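Local coordinates for protein FI20010p1 (Drosophila melanogaster, PDB 7CFB) that probably takes part in piRNA amplification and gene silencing, with its first extended Tudor domain likely serving as a protein-binding module, at residues A55-T60 with C171-Y176; R111-S116 with D124-D129; L161-I166 with V190-I195. All blocks are in the same frame, centred on the assembly; numbering follows the deposited sequence.

Contact 1: residues A55-T60 with C171-Y176; sequences ASVDVT and CFVNTY
Ala55 O and Asn174 OD1 are joined by one water, which donates to Ala55 O at 2.7 Å and to Asn174 OD1 at 2.8 Å, so it links two acceptors that could not bond directly. Beside it, Val173 CG1 lies 3.3 Å from Ala55 O, a close methyl contact. No direct hydrogen bond links the segments; apart from this water, Val173 carries the contact. Its CG1 is anti to the backbone N (chi1 168°), which puts one methyl on the Ala55 carbonyl and leaves the other, CG2, to pack further along, 3.7 Å from Val57 N and 4.0 Å from Val57 CG2. Val173 and Asn174 are the central residues of a type II beta turn from Phe172 to Thr175. Asn174 has positive phi (68°), as the third position of such a turn requires, and its side-chain ND2 is hydrogen-bonded to Asp225 OD1. The strand the turn packs on is irregular: Ala55 and Ser56 both face Tyr65 in a classic beta bulge, and Ser56 OG bonds to Phe130 O. The turn belongs to the loop between helix 166-169 and strand 176-184, and lies against the end of strand 49-57, with backbone bonds from Asn174 and Thr175 to Leu54, strand 64-67 beyond the bulge, and helix 215-228 packed on Asn174.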
ATOM      1  N   ALA A  55      -7.412  -4.380   1.975  1.00 29.47           N
ATOM      2  CA  ALA A  55      -6.122  -3.739   2.285  1.00 30.75           C
ATOM      3  C   ALA A  55      -6.258  -2.674   3.368  1.00 29.42           C
ATOM      4  O   ALA A  55      -5.515  -2.704   4.284  1.00 34.71           O
ATOM      5  CB  ALA A  55      -5.557  -3.168   1.027  1.00 26.85           C
ATOM      6  N   SER A  56      -7.234  -1.806   3.237  1.00 30.28           N
ATOM      7  CA  SER A  56      -7.429  -0.731   4.223  1.00 38.83           C
ATOM      8  C   SER A  56      -8.839  -0.183   4.080  1.00 41.13           C
ATOM      9  O   SER A  56      -9.434  -0.327   3.032  1.00 43.32           O
ATOM     10  CB  SER A  56      -6.421   0.363   4.060  1.00 33.05           C
ATOM     11  OG  SER A  56      -6.460   0.915   2.778  1.00 38.38           O
ATOM     12  N   VAL A  57      -9.350   0.396   5.136  1.00 40.80           N
ATOM     13  CA  VAL A  57     -10.682   1.031   5.039  1.00 44.74           C
ATOM     14  C   VAL A  57     -10.424   2.443   5.523  1.00 48.37           C
ATOM     15  O   VAL A  57      -9.986   2.587   6.626  1.00 58.06           O
ATOM     16  CB  VAL A  57     -11.705   0.254   5.873  1.00 44.03           C
ATOM     17  CG1 VAL A  57     -12.873   1.111   6.302  1.00 51.68           C
ATOM     18  CG2 VAL A  57     -12.186  -0.967   5.130  1.00 38.56           C
ATOM     19  N   ASP A  58     -10.558   3.423   4.658  1.00 43.75           N
ATOM     20  CA  ASP A  58     -10.243   4.789   5.109  1.00 48.81           C
ATOM     21  C   ASP A  58     -11.572   5.435   5.465  1.00 56.11           C
ATOM     22  O   ASP A  58     -12.144   6.081   4.601  1.00 54.81           O
ATOM     23  CB  ASP A  58      -9.491   5.550   4.025  1.00 52.10           C
ATOM     24  CG  ASP A  58      -9.141   6.961   4.424  1.00 57.94           C
ATOM     25  OD1 ASP A  58      -9.493   7.339   5.524  1.00 50.99           O
ATOM     26  OD2 ASP A  58      -8.512   7.648   3.629  1.00 55.74           O
ATOM     27  N   VAL A  59     -11.916   5.451   6.750  1.00 50.31           N
ATOM     28  CA  VAL A  59     -13.238   5.964   7.216  1.00 59.56           C
ATOM     29  C   VAL A  59     -13.266   7.496   7.280  1.00 63.99           C
ATOM     30  O   VAL A  59     -14.286   8.004   7.685  1.00 62.07           O
ATOM     31  CB  VAL A  59     -13.762   5.285   8.496  1.00 50.11           C
ATOM     32  CG1 VAL A  59     -15.269   5.305   8.539  1.00 63.18           C
ATOM     33  CG2 VAL A  59     -13.309   3.844   8.613  1.00 60.34           C
ATOM     34  N   THR A  60     -12.150   8.115   6.916  1.00 55.83           N
ATOM     35  CA  THR A  60     -12.046   9.575   6.839  1.00 53.78           C
ATOM     36  C   THR A  60     -12.207   9.985   5.388  1.00 46.26           C
ATOM     37  O   THR A  60     -12.402  11.135   5.142  1.00 64.85           O
ATOM     38  CB  THR A  60     -10.697  10.033   7.382  1.00 48.94           C
ATOM     39  OG1 THR A  60      -9.757  10.001   6.318  1.00 63.63           O
ATOM     40  CG2 THR A  60     -10.221   9.136   8.493  1.00 51.27           C
ATOM     41  N   CYS A 171     -12.852  -3.559  10.764  1.00 44.23           N
ATOM     42  CA  CYS A 171     -12.311  -4.642  11.634  1.00 51.98           C
ATOM     43  C   CYS A 171     -11.801  -5.812  10.780  1.00 43.94           C
ATOM     44  O   CYS A 171     -10.953  -6.579  11.276  1.00 48.62           O
ATOM     45  CB  CYS A 171     -13.378  -5.143  12.600  1.00 63.83           C
ATOM     46  SG  CYS A 171     -14.661  -3.915  12.959  1.00 75.05           S
ATOM     47  N   PHE A 172     -12.306  -5.933   9.548  1.00 48.51           N
ATOM     48  CA  PHE A 172     -11.930  -7.015   8.603  1.00 40.40           C
ATOM     49  C   PHE A 172     -10.728  -6.645   7.732  1.00 39.40           C
ATOM     50  O   PHE A 172     -10.454  -7.353   6.787  1.00 34.91           O
ATOM     51  CB  PHE A 172     -13.143  -7.467   7.802  1.00 38.45           C
ATOM     52  CG  PHE A 172     -14.075  -8.269   8.651  1.00 64.59           C
ATOM     53  CD1 PHE A 172     -13.621  -9.404   9.293  1.00 66.92           C
ATOM     54  CD2 PHE A 172     -15.354  -7.830   8.912  1.00 65.06           C
ATOM     55  CE1 PHE A 172     -14.455 -10.140  10.112  1.00 73.64           C
ATOM     56  CE2 PHE A 172     -16.179  -8.563   9.744  1.00 75.59           C
ATOM     57  CZ  PHE A 172     -15.732  -9.712  10.338  1.00 74.00           C
ATOM     58  N   VAL A 173     -10.027  -5.560   8.049  1.00 36.48           N
ATOM     59  CA  VAL A 173      -8.797  -5.182   7.295  1.00 35.19           C
ATOM     60  C   VAL A 173      -7.741  -6.276   7.506  1.00 34.56           C
ATOM     61  O   VAL A 173      -7.666  -6.828   8.591  1.00 36.05           O
ATOM     62  CB  VAL A 173      -8.303  -3.775   7.678  1.00 34.78           C
ATOM     63  CG1 VAL A 173      -6.920  -3.447   7.161  1.00 37.38           C
ATOM     64  CG2 VAL A 173      -9.246  -2.703   7.206  1.00 35.40           C
ATOM     65  N   ASN A 174      -6.987  -6.586   6.459  1.00 33.30           N
ATOM     66  CA  ASN A 174      -5.939  -7.630   6.431  1.00 30.77           C
ATOM     67  C   ASN A 174      -6.571  -9.012   6.544  1.00 35.09           C
ATOM     68  O   ASN A 174      -5.955  -9.860   7.090  1.00 29.51           O
ATOM     69  CB  ASN A 174      -4.767  -7.377   7.383  1.00 33.89           C
ATOM     70  CG  ASN A 174      -3.938  -6.180   6.999  1.00 43.24           C
ATOM     71  OD1 ASN A 174      -3.499  -6.076   5.871  1.00 34.03           O
ATOM     72  ND2 ASN A 174      -3.719  -5.281   7.935  1.00 36.71           N
ATOM     73  N   THR A 175      -7.792  -9.172   6.057  1.00 31.12           N
ATOM     74  CA  THR A 175      -8.434 -10.496   5.956  1.00 30.92           C
ATOM     75  C   THR A 175      -8.936 -10.678   4.523  1.00 36.51           C
ATOM     76  O   THR A 175      -9.104  -9.686   3.836  1.00 39.06           O
ATOM     77  CB  THR A 175      -9.575 -10.698   6.955  1.00 29.66           C
ATOM     78  OG1 THR A 175     -10.659  -9.866   6.587  1.00 32.96           O
ATOM     79  CG2 THR A 175      -9.174 -10.431   8.385  1.00 37.14           C
ATOM     80  N   TYR A 176      -9.105 -11.919   4.096  1.00 28.75           N
ATOM     81  CA  TYR A 176      -9.664 -12.196   2.758  1.00 39.82           C
ATOM     82  C   TYR A 176     -11.181 -12.042   2.804  1.00 35.56           C
ATOM     83  O   TYR A 176     -11.797 -12.537   3.709  1.00 38.53           O
ATOM     84  CB  TYR A 176      -9.267 -13.579   2.250  1.00 33.74           C
ATOM     85  CG  TYR A 176      -7.846 -13.700   1.793  1.00 40.81           C
ATOM     86  CD1 TYR A 176      -7.493 -13.428   0.492  1.00 37.13           C
ATOM     87  CD2 TYR A 176      -6.857 -14.091   2.662  1.00 38.86           C
ATOM     88  CE1 TYR A 176      -6.186 -13.528   0.072  1.00 43.78           C
ATOM     89  CE2 TYR A 176      -5.548 -14.203   2.258  1.00 35.19           C
ATOM     90  CZ  TYR A 176      -5.213 -13.927   0.959  1.00 40.61           C
ATOM     91  OH  TYR A 176      -3.926 -14.037   0.568  1.00 41.26           O
TER
HETATM   92  O   HOH W   1      -3.163  -4.055   4.032  1.00 34.69           O

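Contact 2: residues R111-S116 with D124-D129; sequences RITINS and DAYLID
Asp124 meets Asn115 and Ser116 together, the mark of a classic beta bulge. Its O accepts from Asn115 N at 2.9 Å and weakly from Ser116 N, while its N donates to Ser116 O. Its side chain adds a bond: Asn115 ND2 reaches Asp124 OD2 at 3.0 Å, nearly straight (171°) and from above the carboxylate plane. Arg30 forms a salt bridge with that same oxygen. Ala125 turns to the other face, where its CB meets Ile112 CD1 at 3.9 Å and Ile114 CD1 at 4.0 Å. Tyr126 exchanges two backbone bonds with Thr113 as a hydrogen-bonded pair; its ring stacks with His133. Leu127 CD2 packs 3.7 Å from Ile112 CG1. Past the strand, Ile128 CD1 sits 3.5 Å above the plane of the Arg111 guanidinium, over its centre. Asp129 takes the edge of that group side-on: OD2 receives NE at 2.9 Å and OD1 receives NH2 at 2.9 Å, both through syn lone pairs, planes 17° apart; a bend at Arg111 chi3 (-65°) brings NE and NH2 there. This bulged antiparallel hairpin, with Ile112, Ile114 and Ala125 on one face against Phe136 of strand 132-136, is consistent with the barrel-like sheet of a Tudor domain.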
ATOM      1  N   ARG A 111       6.427  -1.258  -0.118  1.00 25.27           N
ATOM      2  CA  ARG A 111       6.658  -0.381  -1.293  1.00 27.03           C
ATOM      3  C   ARG A 111       6.037   0.981  -1.016  1.00 25.88           C
ATOM      4  O   ARG A 111       4.990   1.028  -0.450  1.00 28.32           O
ATOM      5  CB  ARG A 111       6.208  -1.033  -2.601  1.00 22.48           C
ATOM      6  CG  ARG A 111       6.846  -2.378  -2.879  1.00 21.97           C
ATOM      7  CD  ARG A 111       6.760  -2.763  -4.328  1.00 24.55           C
ATOM      8  NE  ARG A 111       5.383  -2.958  -4.698  1.00 26.42           N
ATOM      9  CZ  ARG A 111       4.921  -2.946  -5.919  1.00 24.33           C
ATOM     10  NH1 ARG A 111       5.718  -2.750  -6.937  1.00 24.42           N
ATOM     11  NH2 ARG A 111       3.645  -3.111  -6.116  1.00 28.14           N
ATOM     12  N   ILE A 112       6.718   2.021  -1.432  1.00 22.62           N
ATOM     13  CA  ILE A 112       6.320   3.410  -1.130  1.00 22.10           C
ATOM     14  C   ILE A 112       6.715   4.313  -2.288  1.00 27.37           C
ATOM     15  O   ILE A 112       7.629   3.983  -2.997  1.00 25.50           O
ATOM     16  CB  ILE A 112       7.039   3.832   0.167  1.00 23.96           C
ATOM     17  CG1 ILE A 112       6.557   5.166   0.740  1.00 25.14           C
ATOM     18  CG2 ILE A 112       8.544   3.757   0.019  1.00 24.31           C
ATOM     19  CD1 ILE A 112       7.282   5.639   1.946  1.00 24.82           C
ATOM     20  N   THR A 113       6.006   5.412  -2.430  1.00 20.55           N
ATOM     21  CA  THR A 113       6.375   6.471  -3.373  1.00 23.30           C
ATOM     22  C   THR A 113       6.182   7.819  -2.667  1.00 25.90           C
ATOM     23  O   THR A 113       5.273   7.921  -1.886  1.00 27.95           O
ATOM     24  CB  THR A 113       5.594   6.345  -4.675  1.00 24.85           C
ATOM     25  OG1 THR A 113       6.173   7.357  -5.478  1.00 26.85           O
ATOM     26  CG2 THR A 113       4.111   6.567  -4.507  1.00 20.14           C
ATOM     27  N   ILE A 114       7.052   8.777  -2.921  1.00 24.01           N
ATOM     28  CA  ILE A 114       6.896  10.142  -2.375  1.00 25.35           C
ATOM     29  C   ILE A 114       6.086  10.937  -3.397  1.00 27.45           C
ATOM     30  O   ILE A 114       6.486  11.023  -4.508  1.00 31.75           O
ATOM     31  CB  ILE A 114       8.240  10.813  -2.078  1.00 28.76           C
ATOM     32  CG1 ILE A 114       9.101   9.973  -1.145  1.00 33.22           C
ATOM     33  CG2 ILE A 114       8.004  12.186  -1.503  1.00 32.88           C
ATOM     34  CD1 ILE A 114       8.649  10.025   0.257  1.00 35.73           C
ATOM     35  N   ASN A 115       4.955  11.472  -2.989  1.00 25.26           N
ATOM     36  CA  ASN A 115       4.109  12.227  -3.937  1.00 33.25           C
ATOM     37  C   ASN A 115       4.352  13.736  -3.845  1.00 36.25           C
ATOM     38  O   ASN A 115       4.205  14.372  -4.830  1.00 34.43           O
ATOM     39  CB  ASN A 115       2.655  11.757  -3.908  1.00 27.03           C
ATOM     40  CG  ASN A 115       1.990  11.896  -2.564  1.00 35.42           C
ATOM     41  OD1 ASN A 115       2.020  11.000  -1.751  1.00 28.74           O
ATOM     42  ND2 ASN A 115       1.367  13.026  -2.338  1.00 35.35           N
ATOM     43  N   SER A 116       4.728  14.258  -2.689  1.00 34.33           N
ATOM     44  CA  SER A 116       4.927  15.719  -2.556  1.00 33.31           C
ATOM     45  C   SER A 116       5.790  16.064  -1.347  1.00 34.32           C
ATOM     46  O   SER A 116       5.920  15.256  -0.467  1.00 33.10           O
ATOM     47  CB  SER A 116       3.613  16.453  -2.479  1.00 23.43           C
ATOM     48  OG  SER A 116       2.987  16.274  -1.239  1.00 32.99           O
ATOM     49  N   ASP A 124       4.757  13.944   1.818  1.00 26.46           N
ATOM     50  CA  ASP A 124       3.568  13.109   1.722  1.00 24.61           C
ATOM     51  C   ASP A 124       3.922  11.876   0.904  1.00 26.71           C
ATOM     52  O   ASP A 124       4.487  11.995  -0.190  1.00 27.14           O
ATOM     53  CB  ASP A 124       2.412  13.875   1.075  1.00 24.64           C
ATOM     54  CG  ASP A 124       1.076  13.188   1.272  1.00 32.52           C
ATOM     55  OD1 ASP A 124       0.907  12.490   2.294  1.00 35.62           O
ATOM     56  OD2 ASP A 124       0.191  13.354   0.406  1.00 34.30           O
ATOM     57  N   ALA A 125       3.609  10.716   1.447  1.00 24.20           N
ATOM     58  CA  ALA A 125       3.998   9.451   0.807  1.00 27.90           C
ATOM     59  C   ALA A 125       2.810   8.506   0.703  1.00 28.15           C
ATOM     60  O   ALA A 125       1.916   8.601   1.496  1.00 29.89           O
ATOM     61  CB  ALA A 125       5.112   8.830   1.594  1.00 22.91           C
ATOM     62  N   TYR A 126       2.864   7.613  -0.264  1.00 23.31           N
ATOM     63  CA  TYR A 126       1.787   6.632  -0.485  1.00 23.48           C
ATOM     64  C   TYR A 126       2.328   5.203  -0.415  1.00 22.30           C
ATOM     65  O   TYR A 126       3.244   4.875  -1.081  1.00 21.58           O
ATOM     66  CB  TYR A 126       1.116   6.929  -1.821  1.00 26.34           C
ATOM     67  CG  TYR A 126      -0.027   6.029  -2.191  1.00 28.48           C
ATOM     68  CD1 TYR A 126      -1.069   5.823  -1.320  1.00 28.85           C
ATOM     69  CD2 TYR A 126      -0.066   5.385  -3.403  1.00 27.16           C
ATOM     70  CE1 TYR A 126      -2.137   5.022  -1.643  1.00 27.35           C
ATOM     71  CE2 TYR A 126      -1.114   4.554  -3.734  1.00 26.83           C
ATOM     72  CZ  TYR A 126      -2.158   4.375  -2.854  1.00 27.72           C
ATOM     73  OH  TYR A 126      -3.207   3.583  -3.143  1.00 28.87           O
ATOM     74  N   LEU A 127       1.682   4.388   0.388  1.00 28.15           N
ATOM     75  CA  LEU A 127       2.032   2.959   0.496  1.00 25.25           C
ATOM     76  C   LEU A 127       1.186   2.262  -0.565  1.00 25.15           C
ATOM     77  O   LEU A 127       0.063   1.940  -0.306  1.00 25.15           O
ATOM     78  CB  LEU A 127       1.738   2.493   1.920  1.00 24.20           C
ATOM     79  CG  LEU A 127       2.444   3.265   3.023  1.00 29.98           C
ATOM     80  CD1 LEU A 127       2.409   2.509   4.314  1.00 30.20           C
ATOM     81  CD2 LEU A 127       3.873   3.547   2.654  1.00 29.79           C
ATOM     82  N   ILE A 128       1.800   2.021  -1.711  1.00 25.44           N
ATOM     83  CA  ILE A 128       1.113   1.531  -2.939  1.00 22.66           C
ATOM     84  C   ILE A 128       0.428   0.185  -2.716  1.00 28.18           C
ATOM     85  O   ILE A 128      -0.556  -0.045  -3.347  1.00 24.58           O
ATOM     86  CB  ILE A 128       2.028   1.581  -4.177  1.00 24.02           C
ATOM     87  CG1 ILE A 128       3.114   0.510  -4.163  1.00 23.76           C
ATOM     88  CG2 ILE A 128       2.598   2.967  -4.376  1.00 18.56           C
ATOM     89  CD1 ILE A 128       3.942   0.457  -5.396  1.00 20.35           C
ATOM     90  N   ASP A 129       1.006  -0.693  -1.919  1.00 24.24           N
ATOM     91  CA  ASP A 129       0.415  -2.030  -1.689  1.00 24.77           C
ATOM     92  C   ASP A 129      -0.669  -2.016  -0.614  1.00 23.14           C
ATOM     93  O   ASP A 129      -1.435  -2.943  -0.618  1.00 26.25           O
ATOM     94  CB  ASP A 129       1.505  -3.084  -1.513  1.00 27.55           C
ATOM     95  CG  ASP A 129       2.437  -3.150  -2.701  1.00 31.83           C
ATOM     96  OD1 ASP A 129       1.971  -2.973  -3.785  1.00 25.16           O
ATOM     97  OD2 ASP A 129       3.597  -3.309  -2.504  1.00 24.95           O
TER
HETATM   98  O   HOH W   2       2.795  -0.424   0.301  1.00 23.43           O
HETATM   99  O   HOH W   3       4.652  -3.720  -0.048  1.00 24.68           O
HETATM  100  O   HOH W   4       0.289  15.642  -1.332  1.00 28.33           O

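Contact 3: residues L161-I166 with V190-I195; sequences LINCDI and VAEPVI
The Asn163 side chain lies over one face of the Glu192 carboxylate, with Asn163 CB 3.8 Å from Glu192 OE2 and the amide plane turned 75° from that of the carboxylate. Glu192 reaches this place because CG is anti to the backbone N (chi1 156°) and the chain stays extended beyond it. Nearer the backbone, Glu192 CB packs 4.0 Å from Ile162 CG1. Replacing Glu192 by an alanine removes the carboxylate and would probably leave the Asn163 side chain without the group it rests on, and so freer to turn. The Ile162 side chain crosses that of Glu192 at about a right angle, and its CD1 goes on to touch Val190 CG1 at 3.9 Å.

The backbones pair in parallel at one bridge, Leu161 with Ala191. Ile162 N donates to Ala191 O at 3.1 Å (151° at the hydrogen), and Leu161 CA adds a CA-H...O contact to that same oxygen at 3.2 Å. Leu161 CD2 meets the proline ring at a slant, 3.9 Å from Pro193 CD. After Ile162 the chain bends away: Asn163 takes left-handed backbone angles, and Cys164, with extended ones, points its side chain at the proline, CB lying 3.7 Å from Pro193 CG. Met169 of helix 166-169 touches both Cys164 and Pro193, and Asp165 occupies the N-cap position of this short helix. Strand 189-194 also pairs, antiparallel, with strand 176-184. A parallel pairing of the third and fifth strands, with a helix following the third, within a mixed sheet of strand order 1-2-3-5-4, is characteristic of the OB fold, consistent with the staphylococcal-nuclease-like part of an extended Tudor domain.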
ATOM      1  N   LEU A 161     -17.144   0.696  -1.478  1.00 30.73           N
ATOM      2  CA  LEU A 161     -17.918  -0.461  -0.981  1.00 33.57           C
ATOM      3  C   LEU A 161     -19.344   0.012  -0.719  1.00 42.41           C
ATOM      4  O   LEU A 161     -19.491   0.991  -0.042  1.00 48.16           O
ATOM      5  CB  LEU A 161     -17.288  -1.028   0.287  1.00 35.75           C
ATOM      6  CG  LEU A 161     -16.022  -1.858   0.112  1.00 33.44           C
ATOM      7  CD1 LEU A 161     -15.409  -2.188   1.436  1.00 36.88           C
ATOM      8  CD2 LEU A 161     -16.255  -3.115  -0.680  1.00 35.27           C
ATOM      9  N   ILE A 162     -20.337  -0.709  -1.219  1.00 43.13           N
ATOM     10  CA  ILE A 162     -21.756  -0.299  -1.074  1.00 32.53           C
ATOM     11  C   ILE A 162     -22.538  -1.398  -0.374  1.00 39.37           C
ATOM     12  O   ILE A 162     -22.042  -2.491  -0.277  1.00 42.22           O
ATOM     13  CB  ILE A 162     -22.353   0.031  -2.446  1.00 40.25           C
ATOM     14  CG1 ILE A 162     -22.464  -1.213  -3.315  1.00 34.76           C
ATOM     15  CG2 ILE A 162     -21.558   1.114  -3.137  1.00 40.82           C
ATOM     16  CD1 ILE A 162     -22.944  -0.931  -4.684  1.00 39.66           C
ATOM     17  N   ASN A 163     -23.707  -1.040   0.148  1.00 39.98           N
ATOM     18  CA  ASN A 163     -24.624  -1.963   0.848  1.00 40.59           C
ATOM     19  C   ASN A 163     -23.903  -2.630   2.016  1.00 43.40           C
ATOM     20  O   ASN A 163     -23.997  -3.819   2.142  1.00 46.73           O
ATOM     21  CB  ASN A 163     -25.264  -2.961  -0.112  1.00 46.36           C
ATOM     22  CG  ASN A 163     -25.801  -2.347  -1.387  1.00 56.92           C
ATOM     23  OD1 ASN A 163     -25.692  -2.942  -2.447  1.00 58.11           O
ATOM     24  ND2 ASN A 163     -26.397  -1.177  -1.310  1.00 50.74           N
ATOM     25  N   CYS A 164     -23.137  -1.871   2.782  1.00 38.22           N
ATOM     26  CA  CYS A 164     -22.449  -2.485   3.932  1.00 38.00           C
ATOM     27  C   CYS A 164     -22.116  -1.423   4.974  1.00 41.73           C
ATOM     28  O   CYS A 164     -22.166  -0.253   4.657  1.00 42.13           O
ATOM     29  CB  CYS A 164     -21.161  -3.177   3.512  1.00 50.71           C
ATOM     30  SG  CYS A 164     -19.964  -2.064   2.750  1.00 44.56           S
ATOM     31  N   ASP A 165     -21.741  -1.876   6.158  1.00 43.10           N
ATOM     32  CA  ASP A 165     -21.333  -0.980   7.258  1.00 43.96           C
ATOM     33  C   ASP A 165     -19.822  -0.826   7.144  1.00 47.69           C
ATOM     34  O   ASP A 165     -19.105  -1.720   7.552  1.00 41.66           O
ATOM     35  CB  ASP A 165     -21.793  -1.574   8.585  1.00 49.13           C
ATOM     36  CG  ASP A 165     -21.525  -0.735   9.811  1.00 50.73           C
ATOM     37  OD1 ASP A 165     -21.367   0.455   9.680  1.00 56.32           O
ATOM     38  OD2 ASP A 165     -21.480  -1.306  10.876  1.00 57.97           O
ATOM     39  N   ILE A 166     -19.395   0.316   6.640  1.00 41.58           N
ATOM     40  CA  ILE A 166     -17.962   0.609   6.426  1.00 38.74           C
ATOM     41  C   ILE A 166     -17.248   0.542   7.764  1.00 46.12           C
ATOM     42  O   ILE A 166     -16.174  -0.018   7.805  1.00 50.20           O
ATOM     43  CB  ILE A 166     -17.830   1.999   5.812  1.00 44.39           C
ATOM     44  CG1 ILE A 166     -18.644   2.092   4.528  1.00 49.04           C
ATOM     45  CG2 ILE A 166     -16.386   2.355   5.594  1.00 53.39           C
ATOM     46  CD1 ILE A 166     -20.146   2.170   4.783  1.00 64.51           C
ATOM     47  N   VAL A 190     -16.501  -0.335  -7.919  1.00 30.09           N
ATOM     48  CA  VAL A 190     -17.714  -0.254  -7.090  1.00 29.98           C
ATOM     49  C   VAL A 190     -18.007  -1.712  -6.789  1.00 28.07           C
ATOM     50  O   VAL A 190     -18.278  -2.437  -7.704  1.00 29.71           O
ATOM     51  CB  VAL A 190     -18.867   0.462  -7.800  1.00 29.59           C
ATOM     52  CG1 VAL A 190     -20.149   0.309  -7.026  1.00 33.31           C
ATOM     53  CG2 VAL A 190     -18.552   1.918  -8.048  1.00 30.97           C
ATOM     54  N   ALA A 191     -17.868  -2.099  -5.541  1.00 28.46           N
ATOM     55  CA  ALA A 191     -18.061  -3.503  -5.146  1.00 37.57           C
ATOM     56  C   ALA A 191     -18.865  -3.606  -3.851  1.00 34.47           C
ATOM     57  O   ALA A 191     -18.817  -2.731  -3.052  1.00 33.13           O
ATOM     58  CB  ALA A 191     -16.728  -4.168  -4.991  1.00 33.09           C
ATOM     59  N   GLU A 192     -19.562  -4.714  -3.697  1.00 31.65           N
ATOM     60  CA  GLU A 192     -20.389  -4.987  -2.513  1.00 41.08           C
ATOM     61  C   GLU A 192     -19.810  -6.223  -1.838  1.00 38.49           C
ATOM     62  O   GLU A 192     -19.663  -7.204  -2.491  1.00 41.67           O
ATOM     63  CB  GLU A 192     -21.821  -5.168  -3.000  1.00 39.34           C
ATOM     64  CG  GLU A 192     -22.675  -5.991  -2.087  1.00 49.09           C
ATOM     65  CD  GLU A 192     -24.140  -5.979  -2.461  1.00 48.55           C
ATOM     66  OE1 GLU A 192     -24.452  -5.544  -3.534  1.00 52.41           O
ATOM     67  OE2 GLU A 192     -24.928  -6.418  -1.673  1.00 51.84           O
ATOM     68  N   PRO A 193     -19.425  -6.204  -0.560  1.00 40.64           N
ATOM     69  CA  PRO A 193     -18.883  -7.386   0.036  1.00 38.74           C
ATOM     70  C   PRO A 193     -19.968  -8.435   0.244  1.00 45.14           C
ATOM     71  O   PRO A 193     -21.075  -8.087   0.461  1.00 43.90           O
ATOM     72  CB  PRO A 193     -18.339  -6.903   1.370  1.00 39.57           C
ATOM     73  CG  PRO A 193     -19.126  -5.687   1.666  1.00 40.41           C
ATOM     74  CD  PRO A 193     -19.434  -5.073   0.328  1.00 38.15           C
ATOM     75  N   VAL A 194     -19.590  -9.691   0.129  1.00 40.42           N
ATOM     76  CA  VAL A 194     -20.542 -10.783   0.419  1.00 46.57           C
ATOM     77  C   VAL A 194     -20.199 -11.229   1.834  1.00 56.00           C
ATOM     78  O   VAL A 194     -19.023 -11.368   2.148  1.00 62.85           O
ATOM     79  CB  VAL A 194     -20.538 -11.895  -0.639  1.00 45.22           C
ATOM     80  CG1 VAL A 194     -20.745 -11.315  -2.014  1.00 38.50           C
ATOM     81  CG2 VAL A 194     -19.279 -12.705  -0.616  1.00 48.70           C
ATOM     82  N   ILE A 195     -21.228 -11.272   2.665  1.00 66.84           N
ATOM     83  CA  ILE A 195     -21.139 -11.517   4.132  1.00 74.66           C
ATOM     84  C   ILE A 195     -20.624 -12.926   4.420  1.00 72.47           C
ATOM     85  O   ILE A 195     -19.536 -13.013   5.010  1.00 79.08           O
ATOM     86  CB  ILE A 195     -22.510 -11.233   4.767  1.00 75.86           C
ATOM     87  CG1 ILE A 195     -23.583 -12.157   4.194  1.00 71.61           C
ATOM     88  CG2 ILE A 195     -22.895  -9.780   4.571  1.00 68.20           C
ATOM     89  CD1 ILE A 195     -24.915 -12.100   4.908  1.00 84.32           C
TER

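From the N terminus, strand 49-57 opens contact 1, whose loop closes only at 171-176, more than a hundred residues later. Nested within that loop is contact 2, a short hairpin that opens and closes within the first Tudor domain; its centre is about 18 Å from that of contact 1. Contact 3 opens at 161-166, before contact 1 has closed, and ends at 190-195, so these two cross along the chain. They also touch, Val57 CG1 packing 3.8 Å from Ile166 CG2, and both reach the mixed five-stranded sheet. Contacts 2 and 3 follow in series, their centres about 26 Å apart. The Tudor hairpin is thus inserted between strands of the mixed sheet.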